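PTS system glucose-specific EIIA component (Mycoplasma capricolum, PDB 2GPR) probably accepts a phosphoryl group from phospho-HPr on a histidine and passes it to the IIB domain during glucose uptake. Local coordinates at residues A[29-42]-A[120-132]. Numbering follows the deposited sequence.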
ATOM      1  N   PHE A  29       1.439   5.575  11.931  1.00 25.37           N
ATOM      2  CA  PHE A  29       1.770   5.857  10.552  1.00 24.34           C
ATOM      3  C   PHE A  29       2.579   7.101  10.366  1.00 24.53           C
ATOM      4  O   PHE A  29       3.670   7.068   9.832  1.00 22.79           O
ATOM      5  CB  PHE A  29       0.522   5.865   9.687  1.00 25.84           C
ATOM      6  CG  PHE A  29      -0.096   4.497   9.602  1.00 26.12           C
ATOM      7  CD1 PHE A  29       0.667   3.391   9.231  1.00 26.64           C
ATOM      8  CD2 PHE A  29      -1.464   4.314   9.795  1.00 27.87           C
ATOM      9  CE1 PHE A  29       0.125   2.109   9.131  1.00 27.07           C
ATOM     10  CE2 PHE A  29      -2.036   3.053   9.673  1.00 28.06           C
ATOM     11  CZ  PHE A  29      -1.242   1.951   9.357  1.00 28.29           C
ATOM     12  N   LYS A  30       2.026   8.209  10.840  1.00 30.22           N
ATOM     13  CA  LYS A  30       2.619   9.523  10.717  1.00 32.03           C
ATOM     14  C   LYS A  30       3.965   9.632  11.371  1.00 37.19           C
ATOM     15  O   LYS A  30       4.828  10.349  10.873  1.00 42.25           O
ATOM     16  CB  LYS A  30       1.660  10.639  11.067  1.00 29.08           C
ATOM     17  CG  LYS A  30       2.250  11.710  11.903  1.00 29.23           C
ATOM     18  CD  LYS A  30       1.825  11.593  13.347  1.00 34.03           C
ATOM     19  CE  LYS A  30       0.317  11.452  13.492  1.00 38.18           C
ATOM     20  NZ  LYS A  30      -0.248  11.723  14.845  1.00 38.58           N
ATOM     21  N   GLU A  31       4.161   8.858  12.432  1.00 36.63           N
ATOM     22  CA  GLU A  31       5.412   8.835  13.163  1.00 38.11           C
ATOM     23  C   GLU A  31       6.390   7.841  12.603  1.00 34.08           C
ATOM     24  O   GLU A  31       7.506   7.729  13.069  1.00 31.31           O
ATOM     25  CB  GLU A  31       5.189   8.502  14.641  1.00 46.04           C
ATOM     26  CG  GLU A  31       4.996   9.724  15.522  1.00 54.19           C
ATOM     27  CD  GLU A  31       3.948   9.599  16.556  1.00 62.43           C
ATOM     28  OE1 GLU A  31       4.403   9.041  17.668  1.00 64.23           O
ATOM     29  OE2 GLU A  31       2.762   9.851  16.327  1.00 65.61           O
ATOM     30  N   ARG A  32       5.949   7.061  11.635  1.00 35.66           N
ATOM     31  CA  ARG A  32       6.813   6.050  11.018  1.00 34.99           C
ATOM     32  C   ARG A  32       7.318   5.005  11.989  1.00 32.71           C
ATOM     33  O   ARG A  32       8.433   4.556  11.850  1.00 30.01           O
ATOM     34  CB  ARG A  32       8.046   6.695  10.404  1.00 35.19           C
ATOM     35  CG  ARG A  32       7.854   7.247   9.009  1.00 34.73           C
ATOM     36  CD  ARG A  32       8.431   8.644   8.919  1.00 35.18           C
ATOM     37  NE  ARG A  32       8.101   9.335   7.684  1.00 35.97           N
ATOM     38  CZ  ARG A  32       7.281  10.376   7.533  1.00 34.26           C
ATOM     39  NH1 ARG A  32       6.574  10.914   8.521  1.00 33.87           N
ATOM     40  NH2 ARG A  32       7.171  10.899   6.322  1.00 33.92           N
ATOM     41  N   MET A  33       6.503   4.619  12.974  1.00 34.40           N
ATOM     42  CA  MET A  33       6.894   3.634  14.000  1.00 31.58           C
ATOM     43  C   MET A  33       7.373   2.302  13.431  1.00 33.82           C
ATOM     44  O   MET A  33       8.387   1.761  13.852  1.00 33.90           O
ATOM     45  CB  MET A  33       5.773   3.438  15.034  1.00 29.44           C
ATOM     46  CG  MET A  33       5.655   4.652  15.925  1.00 32.51           C
ATOM     47  SD  MET A  33       4.168   4.677  16.921  1.00 34.53           S
ATOM     48  CE  MET A  33       3.765   2.918  16.733  1.00 35.30           C
ATOM     49  N   LEU A  34       6.658   1.790  12.428  1.00 34.89           N
ATOM     50  CA  LEU A  34       6.964   0.508  11.835  1.00 36.70           C
ATOM     51  C   LEU A  34       7.774   0.594  10.561  1.00 37.09           C
ATOM     52  O   LEU A  34       8.283  -0.401  10.048  1.00 34.03           O
ATOM     53  CB  LEU A  34       5.679  -0.307  11.620  1.00 38.29           C
ATOM     54  CG  LEU A  34       5.246  -1.033  12.887  1.00 39.12           C
ATOM     55  CD1 LEU A  34       4.001  -1.872  12.613  1.00 38.03           C
ATOM     56  CD2 LEU A  34       6.389  -1.933  13.380  1.00 39.32           C
ATOM     57  N   GLY A  35       7.888   1.807  10.039  1.00 39.45           N
ATOM     58  CA  GLY A  35       8.603   1.998   8.806  1.00 37.95           C
ATOM     59  C   GLY A  35       8.233   3.303   8.165  1.00 36.12           C
ATOM     60  O   GLY A  35       7.477   4.081   8.748  1.00 32.47           O
ATOM     61  N   ASP A  36       8.794   3.498   6.943  1.00 38.08           N
ATOM     62  CA  ASP A  36       8.653   4.694   6.098  1.00 37.74           C
ATOM     63  C   ASP A  36       7.860   4.388   4.870  1.00 30.48           C
ATOM     64  O   ASP A  36       7.424   3.265   4.706  1.00 30.27           O
ATOM     65  CB  ASP A  36      10.028   5.257   5.676  1.00 46.26           C
ATOM     66  CG  ASP A  36      10.060   6.763   5.549  1.00 53.90           C
ATOM     67  OD1 ASP A  36       8.948   7.267   5.030  1.00 55.76           O
ATOM     68  OD2 ASP A  36      11.005   7.445   5.931  1.00 56.53           O
ATOM     69  N   GLY A  37       7.655   5.403   4.032  1.00 28.45           N
ATOM     70  CA  GLY A  37       6.892   5.273   2.768  1.00 26.72           C
ATOM     71  C   GLY A  37       5.992   6.463   2.574  1.00 23.68           C
ATOM     72  O   GLY A  37       6.325   7.562   2.941  1.00 25.37           O
ATOM     73  N   PHE A  38       4.815   6.243   2.081  1.00 20.49           N
ATOM     74  CA  PHE A  38       3.884   7.341   1.873  1.00 17.32           C
ATOM     75  C   PHE A  38       2.403   6.885   1.975  1.00 22.14           C
ATOM     76  O   PHE A  38       2.093   5.869   2.558  1.00 25.71           O
ATOM     77  CB  PHE A  38       4.140   7.984   0.559  1.00 10.71           C
ATOM     78  CG  PHE A  38       4.200   6.901  -0.472  1.00 11.00           C
ATOM     79  CD1 PHE A  38       5.368   6.171  -0.667  1.00 10.81           C
ATOM     80  CD2 PHE A  38       3.077   6.555  -1.211  1.00 13.12           C
ATOM     81  CE1 PHE A  38       5.447   5.136  -1.588  1.00 12.10           C
ATOM     82  CE2 PHE A  38       3.132   5.521  -2.153  1.00 15.15           C
ATOM     83  CZ  PHE A  38       4.315   4.805  -2.333  1.00 13.08           C
ATOM     84  N   ALA A  39       1.474   7.651   1.441  1.00 22.34           N
ATOM     85  CA  ALA A  39       0.075   7.293   1.526  1.00 21.17           C
ATOM     86  C   ALA A  39      -0.700   7.705   0.272  1.00 21.88           C
ATOM     87  O   ALA A  39      -0.196   8.261  -0.688  1.00 22.26           O
ATOM     88  CB  ALA A  39      -0.580   7.843   2.798  1.00 19.96           C
ATOM     89  N   ILE A  40      -1.924   7.384   0.285  1.00 23.24           N
ATOM     90  CA  ILE A  40      -2.701   7.647  -0.827  1.00 27.48           C
ATOM     91  C   ILE A  40      -4.107   7.961  -0.434  1.00 32.25           C
ATOM     92  O   ILE A  40      -4.678   7.356   0.477  1.00 29.90           O
ATOM     93  CB  ILE A  40      -2.559   6.565  -1.947  1.00 30.49           C
ATOM     94  CG1 ILE A  40      -2.992   7.121  -3.331  1.00 34.71           C
ATOM     95  CG2 ILE A  40      -3.304   5.251  -1.658  1.00 28.12           C
ATOM     96  CD1 ILE A  40      -2.656   6.189  -4.512  1.00 35.78           C
ATOM     97  N   ASN A  41      -4.601   9.023  -1.098  1.00 38.34           N
ATOM     98  CA  ASN A  41      -5.972   9.465  -1.057  1.00 36.68           C
ATOM     99  C   ASN A  41      -6.680   8.755  -2.207  1.00 33.03           C
ATOM    100  O   ASN A  41      -6.607   9.207  -3.391  1.00 33.98           O
ATOM    101  CB  ASN A  41      -6.100  10.964  -1.200  1.00 37.92           C
ATOM    102  CG  ASN A  41      -6.925  11.446  -0.085  1.00 41.55           C
ATOM    103  OD1 ASN A  41      -7.954  10.828   0.225  1.00 42.91           O
ATOM    104  ND2 ASN A  41      -6.344  12.354   0.692  1.00 44.32           N
ATOM    105  N   PRO A  42      -7.285   7.598  -1.863  1.00 28.60           N
ATOM    106  CA  PRO A  42      -7.964   6.793  -2.831  1.00 29.22           C
ATOM    107  C   PRO A  42      -9.113   7.537  -3.510  1.00 29.17           C
ATOM    108  O   PRO A  42     -10.047   8.006  -2.876  1.00 26.89           O
ATOM    109  CB  PRO A  42      -8.519   5.555  -2.104  1.00 30.06           C
ATOM    110  CG  PRO A  42      -8.356   5.817  -0.621  1.00 30.25           C
ATOM    111  CD  PRO A  42      -7.559   7.107  -0.488  1.00 29.38           C
ATOM    112  N   PRO A 120     -11.927   6.660  10.761  1.00 38.39           N
ATOM    113  CA  PRO A 120     -11.304   7.946  10.862  1.00 35.44           C
ATOM    114  C   PRO A 120     -10.779   8.467   9.546  1.00 32.24           C
ATOM    115  O   PRO A 120     -10.846   9.659   9.297  1.00 30.08           O
ATOM    116  CB  PRO A 120     -10.165   7.820  11.892  1.00 36.09           C
ATOM    117  CG  PRO A 120     -10.274   6.448  12.531  1.00 36.23           C
ATOM    118  CD  PRO A 120     -11.359   5.696  11.762  1.00 38.32           C
ATOM    119  N   SER A 121     -10.253   7.585   8.705  1.00 33.81           N
ATOM    120  CA  SER A 121      -9.717   8.048   7.431  1.00 35.21           C
ATOM    121  C   SER A 121      -9.550   6.940   6.410  1.00 36.12           C
ATOM    122  O   SER A 121      -9.186   5.835   6.780  1.00 39.47           O
ATOM    123  CB  SER A 121      -8.384   8.739   7.645  1.00 35.30           C
ATOM    124  OG  SER A 121      -7.900   9.198   6.409  1.00 36.57           O
ATOM    125  N   ILE A 122      -9.803   7.239   5.110  1.00 32.30           N
ATOM    126  CA  ILE A 122      -9.559   6.265   4.040  1.00 26.43           C
ATOM    127  C   ILE A 122      -8.190   6.472   3.378  1.00 23.67           C
ATOM    128  O   ILE A 122      -7.802   5.751   2.465  1.00 23.89           O
ATOM    129  CB  ILE A 122     -10.657   6.051   3.011  1.00 24.49           C
ATOM    130  CG1 ILE A 122     -10.947   7.325   2.237  1.00 25.84           C
ATOM    131  CG2 ILE A 122     -11.915   5.458   3.599  1.00 24.81           C
ATOM    132  CD1 ILE A 122     -11.063   7.056   0.743  1.00 28.01           C
ATOM    133  N   LYS A 123      -7.483   7.484   3.823  1.00 20.45           N
ATOM    134  CA  LYS A 123      -6.163   7.708   3.334  1.00 21.96           C
ATOM    135  C   LYS A 123      -5.397   6.438   3.656  1.00 22.69           C
ATOM    136  O   LYS A 123      -5.455   6.002   4.789  1.00 24.04           O
ATOM    137  CB  LYS A 123      -5.580   8.883   4.066  1.00 23.25           C
ATOM    138  CG  LYS A 123      -6.009  10.230   3.495  1.00 24.73           C
ATOM    139  CD  LYS A 123      -5.302  11.343   4.265  1.00 25.82           C
ATOM    140  CE  LYS A 123      -6.156  12.569   4.499  1.00 25.61           C
ATOM    141  NZ  LYS A 123      -5.559  13.494   5.484  1.00 27.04           N
ATOM    142  N   SER A 124      -4.837   5.785   2.630  1.00 22.90           N
ATOM    143  CA  SER A 124      -4.196   4.487   2.748  1.00 23.97           C
ATOM    144  C   SER A 124      -2.685   4.496   2.734  1.00 23.00           C
ATOM    145  O   SER A 124      -2.090   4.852   1.743  1.00 22.71           O
ATOM    146  CB  SER A 124      -4.726   3.553   1.685  1.00 26.51           C
ATOM    147  OG  SER A 124      -6.150   3.414   1.819  1.00 28.33           O
ATOM    148  N   PRO A 125      -2.073   3.985   3.809  1.00 20.51           N
ATOM    149  CA  PRO A 125      -0.638   3.993   3.888  1.00 19.87           C
ATOM    150  C   PRO A 125       0.093   2.864   3.173  1.00 21.29           C
ATOM    151  O   PRO A 125      -0.335   1.701   3.144  1.00 21.12           O
ATOM    152  CB  PRO A 125      -0.289   4.067   5.359  1.00 20.72           C
ATOM    153  CG  PRO A 125      -1.582   4.303   6.122  1.00 19.64           C
ATOM    154  CD  PRO A 125      -2.715   4.132   5.141  1.00 18.52           C
ATOM    155  N   ILE A 126       1.243   3.231   2.606  1.00 22.87           N
ATOM    156  CA  ILE A 126       2.157   2.325   1.909  1.00 27.00           C
ATOM    157  C   ILE A 126       3.493   2.349   2.644  1.00 27.65           C
ATOM    158  O   ILE A 126       4.296   3.288   2.490  1.00 29.08           O
ATOM    159  CB  ILE A 126       2.415   2.765   0.442  1.00 31.20           C
ATOM    160  CG1 ILE A 126       1.140   3.131  -0.303  1.00 30.05           C
ATOM    161  CG2 ILE A 126       3.167   1.678  -0.320  1.00 33.00           C
ATOM    162  CD1 ILE A 126       0.108   2.016  -0.277  1.00 29.67           C
ATOM    163  N   ILE A 127       3.761   1.369   3.473  1.00 27.22           N
ATOM    164  CA  ILE A 127       5.016   1.458   4.180  1.00 26.75           C
ATOM    165  C   ILE A 127       5.886   0.300   3.947  1.00 22.62           C
ATOM    166  O   ILE A 127       5.435  -0.800   3.771  1.00 23.96           O
ATOM    167  CB  ILE A 127       4.812   1.604   5.678  1.00 32.82           C
ATOM    168  CG1 ILE A 127       3.713   0.675   6.142  1.00 34.88           C
ATOM    169  CG2 ILE A 127       4.464   3.034   6.110  1.00 34.35           C
ATOM    170  CD1 ILE A 127       3.993   0.215   7.571  1.00 34.81           C
ATOM    171  N   PHE A 128       7.151   0.557   3.957  1.00 23.01           N
ATOM    172  CA  PHE A 128       8.098  -0.506   3.850  1.00 24.30           C
ATOM    173  C   PHE A 128       8.404  -0.946   5.263  1.00 28.32           C
ATOM    174  O   PHE A 128       9.024  -0.178   6.090  1.00 27.73           O
ATOM    175  CB  PHE A 128       9.383  -0.115   3.115  1.00 24.45           C
ATOM    176  CG  PHE A 128       9.112   0.506   1.785  1.00 22.95           C
ATOM    177  CD1 PHE A 128       8.600   1.799   1.716  1.00 22.03           C
ATOM    178  CD2 PHE A 128       9.325  -0.205   0.606  1.00 22.22           C
ATOM    179  CE1 PHE A 128       8.271   2.360   0.482  1.00 24.49           C
ATOM    180  CE2 PHE A 128       9.083   0.378  -0.636  1.00 22.41           C
ATOM    181  CZ  PHE A 128       8.518   1.651  -0.694  1.00 22.80           C
ATOM    182  N   THR A 129       7.845  -2.139   5.567  1.00 28.78           N
ATOM    183  CA  THR A 129       8.014  -2.737   6.849  1.00 27.97           C
ATOM    184  C   THR A 129       9.395  -3.385   6.965  1.00 29.40           C
ATOM    185  O   THR A 129       9.878  -3.709   8.031  1.00 28.18           O
ATOM    186  CB  THR A 129       6.840  -3.662   7.191  1.00 25.98           C
ATOM    187  OG1 THR A 129       6.045  -3.023   8.218  1.00 27.38           O
ATOM    188  CG2 THR A 129       7.340  -5.069   7.624  1.00 22.82           C
ATOM    189  N   ASN A 130      10.051  -3.506   5.830  1.00 30.72           N
ATOM    190  CA  ASN A 130      11.354  -4.056   5.792  1.00 29.82           C
ATOM    191  C   ASN A 130      12.058  -3.731   4.472  1.00 30.44           C
ATOM    192  O   ASN A 130      11.581  -4.036   3.395  1.00 30.63           O
ATOM    193  CB  ASN A 130      11.296  -5.529   6.128  1.00 28.55           C
ATOM    194  CG  ASN A 130      12.611  -6.234   5.870  1.00 29.76           C
ATOM    195  OD1 ASN A 130      12.649  -7.462   5.641  1.00 34.11           O
ATOM    196  ND2 ASN A 130      13.690  -5.492   5.882  1.00 26.20           N
ATOM    197  N   ASN A 131      13.237  -3.153   4.558  1.00 33.90           N
ATOM    198  CA  ASN A 131      13.982  -2.798   3.355  1.00 37.48           C
ATOM    199  C   ASN A 131      15.422  -3.252   3.235  1.00 38.11           C
ATOM    200  O   ASN A 131      15.731  -4.187   2.525  1.00 38.41           O
ATOM    201  CB  ASN A 131      13.908  -1.297   3.049  1.00 40.22           C
ATOM    202  CG  ASN A 131      14.316  -0.434   4.228  1.00 42.32           C
ATOM    203  OD1 ASN A 131      15.035  -0.831   5.143  1.00 43.39           O
ATOM    204  ND2 ASN A 131      13.776   0.756   4.238  1.00 43.75           N
ATOM    205  N   GLY A 132      16.331  -2.505   3.851  1.00 41.40           N
ATOM    206  CA  GLY A 132      17.775  -2.746   3.704  1.00 42.07           C
ATOM    207  C   GLY A 132      18.320  -1.676   2.754  1.00 44.50           C
ATOM    208  O   GLY A 132      19.206  -0.868   3.105  1.00 45.51           O
TER
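Two neighbouring antiparallel strands of the large EIIA sheet, 36-42 and 124-128, meet where Phe38 and Ile126 form a hydrogen-bonded pair, an example of how a sheet can carry a hydrophobic core on one face and the probable active site on the other. Ile126 N gives a nearly straight bond to Phe38 O (2.8 Å), and Phe38 N returns one to Ile126 O (3.0 Å). Further along, Phe128 N donates to Asp36 O, and Ser124 N reaches Ile40 O in that carbonyl's plane, at 2.7 Å. With chi1 at 50°, Phe38 CG sits between its own backbone N and carbonyl carbon, which carries the ring over Ile126, whose CB sits above one ring face, offset toward the rim; Ile126 CG1 touches Phe38 CE2 at 3.6 Å. Phe128, on the same face, turns a ring edge to Gly37 CA, and both aromatic rings touch strand 149-153, Phe38 at Val150 and Ala151 and Phe128 at Leu153.

The reverse face carries Ala39 and Pro125. Here helix 27-30 brings Phe29 over the sheet, and Pro125 CG points at the middle of the Phe29 ring, 3.6 Å from its centroid and 9° off the normal, a CH-pi contact. Phe29 also packs edge-to-face with His78, by similarity the phosphorylated histidine, to which Pro125 is itself backbone-bonded.

At the far end, Pro42 CG rests against Ile122 CD1 (3.3 Å), while Ser124 OG donates to Ile122 O from above the carbonyl plane and also bonds to Gly80 N, linking residues 122-124 to the chain just after His78.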